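Local coordinates for peptidase family U32 (Geobacillus thermoleovorans, PDB 4HE5), which is of unknown function but forms the small, all-beta C-terminal domain of a peptidase family U32 protein, at residues T23-N28 with L68-F73; D34-F39 with F46-E51. All coordinates share one frame; numbering follows the deposited sequence.

How the interactions relate
Interaction 1 (23-28 with 68-73) and interaction 2 (34-39 with 46-51) have centres about 13 Å apart, on opposite sides of the chain's centre. Both belong to one antiparallel sheet, ordered 46-49, 35-39, 84-86, 8-16, 21-26, 70-74, and each joins an outermost strand to its inner neighbour. Along the chain interaction 2 is nested within the loop that interaction 1 closes: strand 35-39 follows strand 21-26, and the hairpin is complete before strand 70-74 begins. The sheet curls so that its two ends meet through side chains: Phe73 CE2 lies 3.6 Å from Ile50 CD1 and 3.9 Å from Phe38 CZ. In this helix-free domain, these contacts are part of the apolar interior of the curved sheet.

Interaction 1 of 2, residues T23-N28 with L68-F73; sequences TVQQRN and LQIVKF
Val24 and Val71 form the central hydrogen-bonded pair of two antiparallel strands. Val24 N reaches Val71 O at 2.8 Å and Val71 N returns to Val24 O, both bonds nearly straight. Gln26 N to Gln69 O carries the pairing just past the start of strand 70-74, where Leu68 N makes weak bonds to the O and OE1 of Gln26.

Polar side chains work on the face carrying Thr23, Gln25, Ile70 and Lys72. The ammonium of Lys72 donates to Thr23 OG1 (2.9 Å), its long chain lying alongside the threonine; a bend at the last torsion (chi4 -84°) turns NZ onto the hydroxyl. Gln25 suits its place because its amide offers both a donor and an acceptor. With CG anti to the backbone N (chi1 -176°) and the chain extended, Gln25 NE2 gives a bent bond to Leu68 O at 3.2 Å, while its OE1 accepts Arg27 NH1 at 2.7 Å. Leu68 CD2 lies obliquely against the guanidinium, 3.4 Å from Arg27 NH1. A leucine in place of Gln25 would probably leave Leu68 O without its NE2 donor and Arg27 NH1 without this acceptor, the guanidinium freer to swing.

Apolar contacts occupy both faces. Thr23 CG2 meets Ile70 CG2 at 3.6 Å. On the other face, Val24 CG2 approaches Phe73 CZ obliquely at 3.8 Å; branched and aromatic groups suit this buried side.

Strand 21-26 runs between 70-74 and 8-16: Thr23 and Gln25 pair through their backbones with the latter strand, and Ile70 packs on its Leu13.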
ATOM      1  N   THR A  23      -4.201   3.177  -2.900  1.00  9.85           N
ATOM      2  CA  THR A  23      -5.290   2.351  -2.364  1.00  9.76           C
ATOM      3  C   THR A  23      -4.875   0.909  -2.623  1.00  9.74           C
ATOM      4  O   THR A  23      -4.708   0.500  -3.789  1.00 10.54           O
ATOM      5  CB  THR A  23      -6.590   2.672  -3.071  1.00  9.91           C
ATOM      6  OG1 THR A  23      -6.952   4.037  -2.771  1.00 11.61           O
ATOM      7  CG2 THR A  23      -7.720   1.798  -2.551  1.00 12.38           C
ATOM      8  N   VAL A  24      -4.709   0.173  -1.539  1.00 10.63           N
ATOM      9  CA  VAL A  24      -4.159  -1.152  -1.547  1.00 11.70           C
ATOM     10  C   VAL A  24      -5.133  -2.106  -0.873  1.00 11.33           C
ATOM     11  O   VAL A  24      -5.787  -1.728   0.100  1.00 17.27           O
ATOM     12  CB  VAL A  24      -2.797  -1.167  -0.859  1.00 14.46           C
ATOM     13  CG1 VAL A  24      -2.110  -2.505  -0.707  1.00 20.49           C
ATOM     14  CG2 VAL A  24      -1.863  -0.217  -1.607  1.00 14.53           C
ATOM     15  N   GLN A  25      -5.230  -3.314  -1.331  1.00 10.75           N
ATOM     16  CA  GLN A  25      -6.001  -4.331  -0.635  1.00 11.31           C
ATOM     17  C   GLN A  25      -5.068  -5.286   0.115  1.00 10.92           C
ATOM     18  O   GLN A  25      -4.153  -5.830  -0.505  1.00 12.61           O
ATOM     19  CB  GLN A  25      -6.838  -5.144  -1.621  1.00 12.00           C
ATOM     20  CG  GLN A  25      -7.716  -6.124  -0.876  1.00 13.73           C
ATOM     21  CD  GLN A  25      -8.730  -6.763  -1.790  1.00 14.06           C
ATOM     22  OE1 GLN A  25      -8.255  -7.409  -2.744  1.00 18.30           O
ATOM     23  NE2 GLN A  25     -10.009  -6.632  -1.472  1.00 14.67           N
ATOM     24  N   GLN A  26      -5.255  -5.411   1.407  1.00 10.89           N
ATOM     25  CA  GLN A  26      -4.434  -6.241   2.267  1.00 11.19           C
ATOM     26  C   GLN A  26      -4.439  -7.673   1.770  1.00 11.64           C
ATOM     27  O   GLN A  26      -5.453  -8.248   1.406  1.00 13.33           O
ATOM     28  CB  GLN A  26      -4.934  -6.141   3.705  1.00 11.88           C
ATOM     29  CG  GLN A  26      -4.077  -6.754   4.780  1.00 12.18           C
ATOM     30  CD  GLN A  26      -4.316  -8.211   5.072  1.00 12.49           C
ATOM     31  OE1 GLN A  26      -4.828  -8.955   4.233  1.00 12.83           O
ATOM     32  NE2 GLN A  26      -3.865  -8.609   6.256  1.00 13.26           N
ATOM     33  N   ARG A  27      -3.238  -8.265   1.831  1.00 12.91           N
ATOM     34  CA  ARG A  27      -3.009  -9.671   1.562  1.00 12.75           C
ATOM     35  C   ARG A  27      -2.341 -10.398   2.721  1.00 12.25           C
ATOM     36  O   ARG A  27      -2.499 -11.623   2.817  1.00 13.43           O
ATOM     37  CB  ARG A  27      -2.225  -9.868   0.266  1.00 15.26           C
ATOM     38  CG  ARG A  27      -2.995  -9.409  -0.957  1.00 16.12           C
ATOM     39  CD  ARG A  27      -4.029 -10.456  -1.265  1.00 25.34           C
ATOM     40  NE  ARG A  27      -4.646 -10.371  -2.571  1.00 24.71           N
ATOM     41  CZ  ARG A  27      -5.558  -9.519  -2.934  1.00 19.94           C
ATOM     42  NH1 ARG A  27      -5.922  -8.612  -2.050  1.00 19.99           N
ATOM     43  NH2 ARG A  27      -6.179  -9.399  -4.109  1.00 27.12           N
ATOM     44  N   ASN A  28      -1.556  -9.732   3.533  1.00 12.75           N
ATOM     45  CA  ASN A  28      -0.948 -10.266   4.744  1.00 12.87           C
ATOM     46  C   ASN A  28      -0.788  -9.085   5.689  1.00 12.24           C
ATOM     47  O   ASN A  28      -0.851  -7.938   5.258  1.00 13.19           O
ATOM     48  CB  ASN A  28       0.389 -10.971   4.512  1.00 14.40           C
ATOM     49  CG  ASN A  28       0.245 -12.386   4.033  1.00 15.84           C
ATOM     50  OD1 ASN A  28      -0.253 -13.248   4.774  1.00 19.97           O
ATOM     51  ND2 ASN A  28       0.736 -12.710   2.860  1.00 17.28           N
ATOM     52  N   LEU A  68      -8.009  -8.723   3.231  1.00 12.20           N
ATOM     53  CA  LEU A  68      -8.683  -8.056   2.128  1.00 11.41           C
ATOM     54  C   LEU A  68      -9.224  -6.698   2.477  1.00 11.85           C
ATOM     55  O   LEU A  68      -9.938  -6.104   1.639  1.00 13.19           O
ATOM     56  CB  LEU A  68      -9.783  -8.949   1.545  1.00 12.91           C
ATOM     57  CG  LEU A  68      -9.317 -10.293   1.037  1.00 13.42           C
ATOM     58  CD1 LEU A  68     -10.458 -11.061   0.372  1.00 15.96           C
ATOM     59  CD2 LEU A  68      -8.150 -10.167   0.065  1.00 13.81           C
ATOM     60  N   GLN A  69      -8.876  -6.100   3.594  1.00 12.26           N
ATOM     61  CA  GLN A  69      -9.299  -4.727   3.833  1.00 12.32           C
ATOM     62  C   GLN A  69      -8.660  -3.767   2.829  1.00 11.69           C
ATOM     63  O   GLN A  69      -7.520  -3.933   2.412  1.00 12.59           O
ATOM     64  CB  GLN A  69      -8.889  -4.334   5.239  1.00 13.83           C
ATOM     65  CG  GLN A  69      -9.492  -3.027   5.669  1.00 14.92           C
ATOM     66  CD  GLN A  69      -9.129  -2.772   7.117  1.00 14.65           C
ATOM     67  OE1 GLN A  69      -8.147  -3.257   7.687  1.00 15.08           O
ATOM     68  NE2 GLN A  69      -9.928  -1.921   7.732  1.00 21.92           N
ATOM     69  N   ILE A  70      -9.438  -2.761   2.468  1.00 12.18           N
ATOM     70  CA  ILE A  70      -8.937  -1.667   1.674  1.00 12.32           C
ATOM     71  C   ILE A  70      -8.244  -0.663   2.570  1.00 12.12           C
ATOM     72  O   ILE A  70      -8.857  -0.161   3.514  1.00 16.83           O
ATOM     73  CB  ILE A  70     -10.107  -0.987   0.906  1.00 14.75           C
ATOM     74  CG1 ILE A  70     -10.912  -1.979   0.105  1.00 15.28           C
ATOM     75  CG2 ILE A  70      -9.586   0.145   0.050  1.00 19.43           C
ATOM     76  CD1 ILE A  70     -10.087  -2.798  -0.863  1.00 16.49           C
ATOM     77  N   VAL A  71      -6.995  -0.391   2.257  1.00 10.87           N
ATOM     78  CA  VAL A  71      -6.240   0.552   3.062  1.00 12.72           C
ATOM     79  C   VAL A  71      -5.527   1.528   2.158  1.00 11.59           C
ATOM     80  O   VAL A  71      -5.254   1.267   0.993  1.00 15.61           O
ATOM     81  CB  VAL A  71      -5.331  -0.057   4.127  0.51 16.61           C
ATOM     82  CG1 VAL A  71      -6.029  -1.050   5.033  0.51 20.40           C
ATOM     83  CG2 VAL A  71      -4.268  -0.655   3.255  0.51 17.00           C
ATOM     84  N   LYS A  72      -5.297   2.703   2.691  1.00  9.95           N
ATOM     85  CA  LYS A  72      -4.774   3.835   1.949  1.00  9.62           C
ATOM     86  C   LYS A  72      -3.584   4.404   2.689  1.00  9.73           C
ATOM     87  O   LYS A  72      -3.598   4.521   3.922  1.00 10.91           O
ATOM     88  CB  LYS A  72      -5.884   4.863   1.793  1.00 10.17           C
ATOM     89  CG  LYS A  72      -7.010   4.439   0.879  1.00 11.54           C
ATOM     90  CD  LYS A  72      -8.193   5.373   0.879  1.00 13.80           C
ATOM     91  CE  LYS A  72      -9.384   4.787   0.154  1.00 14.39           C
ATOM     92  NZ  LYS A  72      -9.208   5.065  -1.269  1.00 17.71           N
ATOM     93  N   PHE A  73      -2.534   4.795   1.949  1.00 10.11           N
ATOM     94  CA  PHE A  73      -1.392   5.441   2.563  1.00 10.01           C
ATOM     95  C   PHE A  73      -0.578   6.150   1.460  1.00  9.86           C
ATOM     96  O   PHE A  73      -0.730   5.880   0.271  1.00  9.99           O
ATOM     97  CB  PHE A  73      -0.528   4.436   3.349  1.00 10.75           C
ATOM     98  CG  PHE A  73      -0.174   3.230   2.597  1.00 11.16           C
ATOM     99  CD1 PHE A  73      -0.948   2.060   2.693  1.00 12.66           C
ATOM    100  CD2 PHE A  73       0.931   3.201   1.737  1.00 13.95           C
ATOM    101  CE1 PHE A  73      -0.604   0.946   1.958  1.00 14.02           C
ATOM    102  CE2 PHE A  73       1.252   2.054   1.037  1.00 17.54           C
ATOM    103  CZ  PHE A  73       0.471   0.924   1.131  1.00 17.44           C
TER

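Interaction 2 of 2, residues D34-F39 with F46-E51; sequences DEVEFF and FTQVIE
Phe38 and Phe46 pair across the turn end of a beta hairpin, strands 35-39 and 46-49, at one end of the domain's antiparallel sheet. The backbone bond from Phe38 N to Phe46 O (2.9 Å) is answered by Phe46 N to Phe38 O, and the pairing continues through Val36 with Gln48 to Ile50 N on Asp34 O.

From its start, the Phe38 side chain runs along its neighbours across the hairpin. Phe38 CB sits 4.0 Å above one face of the Phe46 ring, offset toward the rim. CG is near Phe46 CZ, and Phe38 CD1 comes to 3.6 Å from Phe46 CZ; the two ring planes are inclined at 36°. Phe38 CE1 reaches Gln48 CB at 3.8 Å, placing the glutamine's aliphatic root at the ring edge. Last, CZ packs against Phe73 of strand 70-74. A flat, wholly apolar ring suits this buried route.

Beside it, Val36 CG2 touches Ile50 CD1 at 3.8 Å, their side chains crossing at about a right angle. On the other face Glu37 CG lies against Thr47 CG2, while its carboxylate turns to Asn45; polar residues suit this more exposed side.

Gln48 needs partners for its buried amide: Lys76 N bonds to OE1, and the bend at chi2 (80°) brings Gln48 NE2 to Val49 O at 3.1 Å, with that oxygen in the amide plane but NE2 above the plane of the carbonyl.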
ATOM      1  N   ASP A  34       6.557  -0.666   8.950  1.00 14.85           N
ATOM      2  CA  ASP A  34       7.022  -1.772   8.148  1.00 14.89           C
ATOM      3  C   ASP A  34       7.661  -1.262   6.851  1.00 14.39           C
ATOM      4  O   ASP A  34       7.208  -0.287   6.272  1.00 14.66           O
ATOM      5  CB  ASP A  34       5.903  -2.728   7.817  1.00 15.33           C
ATOM      6  CG  ASP A  34       5.486  -3.667   8.898  1.00 15.74           C
ATOM      7  OD1 ASP A  34       6.237  -3.822   9.893  1.00 23.33           O
ATOM      8  OD2 ASP A  34       4.404  -4.281   8.737  1.00 17.58           O
ATOM      9  N   GLU A  35       8.703  -1.943   6.374  1.00 15.23           N
ATOM     10  CA  GLU A  35       9.357  -1.612   5.127  1.00 14.84           C
ATOM     11  C   GLU A  35       8.830  -2.541   4.048  1.00 14.37           C
ATOM     12  O   GLU A  35       8.810  -3.773   4.194  1.00 16.78           O
ATOM     13  CB  GLU A  35      10.866  -1.700   5.268  1.00 17.62           C
ATOM     14  CG  GLU A  35      11.564  -1.162   4.024  1.00 25.54           C
ATOM     15  CD  GLU A  35      13.037  -1.538   4.166  1.00 37.09           C
ATOM     16  OE1 GLU A  35      13.533  -1.220   5.255  1.00 44.41           O
ATOM     17  OE2 GLU A  35      13.518  -2.135   3.207  1.00 54.03           O
ATOM     18  N   VAL A  36       8.408  -1.981   2.935  1.00 14.42           N
ATOM     19  CA  VAL A  36       7.837  -2.727   1.820  1.00 14.58           C
ATOM     20  C   VAL A  36       8.539  -2.362   0.518  1.00 14.72           C
ATOM     21  O   VAL A  36       9.274  -1.364   0.475  1.00 15.34           O
ATOM     22  CB  VAL A  36       6.331  -2.526   1.656  1.00 14.50           C
ATOM     23  CG1 VAL A  36       5.593  -2.857   2.945  1.00 16.39           C
ATOM     24  CG2 VAL A  36       5.957  -1.116   1.234  1.00 15.46           C
ATOM     25  N   GLU A  37       8.321  -3.163  -0.496  1.00 15.16           N
ATOM     26  CA  GLU A  37       8.825  -2.897  -1.842  1.00 15.73           C
ATOM     27  C   GLU A  37       7.663  -3.050  -2.823  1.00 13.88           C
ATOM     28  O   GLU A  37       6.940  -4.042  -2.743  1.00 15.32           O
ATOM     29  CB  GLU A  37      10.006  -3.816  -2.203  1.00 18.03           C
ATOM     30  CG  GLU A  37      10.743  -3.400  -3.437  1.00 21.59           C
ATOM     31  CD  GLU A  37      11.920  -4.262  -3.797  1.00 25.19           C
ATOM     32  OE1 GLU A  37      12.751  -3.819  -4.609  1.00 25.60           O
ATOM     33  OE2 GLU A  37      12.052  -5.407  -3.328  1.00 54.25           O
ATOM     34  N   PHE A  38       7.507  -2.097  -3.716  1.00 13.87           N
ATOM     35  CA  PHE A  38       6.543  -2.125  -4.769  1.00 13.61           C
ATOM     36  C   PHE A  38       7.198  -2.527  -6.100  1.00 15.92           C
ATOM     37  O   PHE A  38       8.315  -2.086  -6.389  1.00 17.64           O
ATOM     38  CB  PHE A  38       5.889  -0.747  -4.995  1.00 14.41           C
ATOM     39  CG  PHE A  38       5.050  -0.324  -3.847  1.00 12.41           C
ATOM     40  CD1 PHE A  38       5.496   0.573  -2.896  1.00 14.69           C
ATOM     41  CD2 PHE A  38       3.763  -0.862  -3.719  1.00 13.95           C
ATOM     42  CE1 PHE A  38       4.685   0.938  -1.838  1.00 15.86           C
ATOM     43  CE2 PHE A  38       2.963  -0.459  -2.667  1.00 14.41           C
ATOM     44  CZ  PHE A  38       3.415   0.437  -1.739  1.00 16.28           C
ATOM     45  N   PHE A  39       6.470  -3.326  -6.887  1.00 17.09           N
ATOM     46  CA  PHE A  39       6.997  -3.727  -8.189  1.00 18.79           C
ATOM     47  C   PHE A  39       5.780  -4.032  -9.063  1.00 17.48           C
ATOM     48  O   PHE A  39       4.662  -4.311  -8.645  1.00 17.03           O
ATOM     49  CB  PHE A  39       8.000  -4.875  -8.107  1.00 23.22           C
ATOM     50  CG  PHE A  39       7.390  -6.091  -7.471  1.00 26.46           C
ATOM     51  CD1 PHE A  39       6.969  -7.117  -8.305  1.00 30.84           C
ATOM     52  CD2 PHE A  39       7.249  -6.246  -6.101  1.00 28.91           C
ATOM     53  CE1 PHE A  39       6.409  -8.281  -7.811  1.00 34.91           C
ATOM     54  CE2 PHE A  39       6.667  -7.403  -5.583  1.00 30.85           C
ATOM     55  CZ  PHE A  39       6.251  -8.426  -6.435  1.00 34.07           C
ATOM     56  N   PHE A  46      10.527   0.269  -6.039  1.00 17.27           N
ATOM     57  CA  PHE A  46      11.078   1.135  -4.993  1.00 16.92           C
ATOM     58  C   PHE A  46      10.622   0.616  -3.621  1.00 15.78           C
ATOM     59  O   PHE A  46       9.608  -0.052  -3.446  1.00 15.66           O
ATOM     60  CB  PHE A  46      10.683   2.585  -5.191  1.00 16.74           C
ATOM     61  CG  PHE A  46       9.231   2.884  -5.034  1.00 15.29           C
ATOM     62  CD1 PHE A  46       8.682   3.366  -3.855  1.00 15.89           C
ATOM     63  CD2 PHE A  46       8.350   2.689  -6.092  1.00 15.93           C
ATOM     64  CE1 PHE A  46       7.352   3.684  -3.717  1.00 14.49           C
ATOM     65  CE2 PHE A  46       7.001   3.006  -6.001  1.00 15.50           C
ATOM     66  CZ  PHE A  46       6.497   3.499  -4.796  1.00 15.22           C
ATOM     67  N   THR A  47      11.421   0.940  -2.613  1.00 15.84           N
ATOM     68  CA  THR A  47      11.133   0.618  -1.231  1.00 15.47           C
ATOM     69  C   THR A  47      10.479   1.798  -0.539  1.00 14.44           C
ATOM     70  O   THR A  47      10.721   2.978  -0.879  1.00 17.28           O
ATOM     71  CB  THR A  47      12.383   0.196  -0.418  1.00 18.74           C
ATOM     72  OG1 THR A  47      13.356   1.188  -0.534  1.00 28.30           O
ATOM     73  CG2 THR A  47      12.942  -1.041  -1.085  1.00 23.07           C
ATOM     74  N   GLN A  48       9.672   1.496   0.438  1.00 14.03           N
ATOM     75  CA  GLN A  48       8.760   2.428   1.113  1.00 15.28           C
ATOM     76  C   GLN A  48       8.694   2.001   2.574  1.00 14.93           C
ATOM     77  O   GLN A  48       8.439   0.814   2.802  1.00 15.45           O
ATOM     78  CB  GLN A  48       7.356   2.436   0.488  1.00 16.99           C
ATOM     79  CG  GLN A  48       6.287   3.262   1.116  1.00 15.62           C
ATOM     80  CD  GLN A  48       6.363   4.699   0.767  1.00 14.69           C
ATOM     81  OE1 GLN A  48       6.404   5.053  -0.419  1.00 14.33           O
ATOM     82  NE2 GLN A  48       6.384   5.535   1.829  1.00 17.20           N
ATOM     83  N   VAL A  49       8.832   2.880   3.533  1.00 14.71           N
ATOM     84  CA  VAL A  49       8.353   2.599   4.897  1.00 14.19           C
ATOM     85  C   VAL A  49       6.908   3.106   4.974  1.00 14.36           C
ATOM     86  O   VAL A  49       6.598   4.234   4.596  1.00 16.06           O
ATOM     87  CB  VAL A  49       9.245   3.243   5.982  1.00 14.97           C
ATOM     88  CG1 VAL A  49       8.639   3.074   7.367  1.00 17.05           C
ATOM     89  CG2 VAL A  49      10.663   2.656   5.923  1.00 18.66           C
ATOM     90  N   ILE A  50       6.006   2.261   5.455  1.00 13.53           N
ATOM     91  CA  ILE A  50       4.620   2.591   5.652  1.00 13.29           C
ATOM     92  C   ILE A  50       4.479   3.624   6.775  1.00 12.66           C
ATOM     93  O   ILE A  50       5.007   3.382   7.851  1.00 12.98           O
ATOM     94  CB  ILE A  50       3.767   1.335   5.943  1.00 14.11           C
ATOM     95  CG1 ILE A  50       3.891   0.276   4.880  1.00 18.65           C
ATOM     96  CG2 ILE A  50       2.315   1.702   6.210  1.00 16.20           C
ATOM     97  CD1 ILE A  50       3.464   0.682   3.488  1.00 25.88           C
ATOM     98  N   GLU A  51       3.831   4.723   6.520  1.00 12.28           N
ATOM     99  CA  GLU A  51       3.635   5.770   7.532  1.00 13.51           C
ATOM    100  C   GLU A  51       2.218   5.584   8.043  1.00 12.17           C
ATOM    101  O   GLU A  51       1.804   4.448   8.349  1.00 13.59           O
ATOM    102  CB  GLU A  51       3.980   7.126   6.920  1.00 13.70           C
ATOM    103  CG  GLU A  51       5.401   7.232   6.370  1.00 14.86           C
ATOM    104  CD  GLU A  51       5.475   8.222   5.224  1.00 18.06           C
ATOM    105  OE1 GLU A  51       6.165   9.222   5.335  1.00 21.90           O
ATOM    106  OE2 GLU A  51       4.857   7.969   4.181  1.00 19.39           O
TER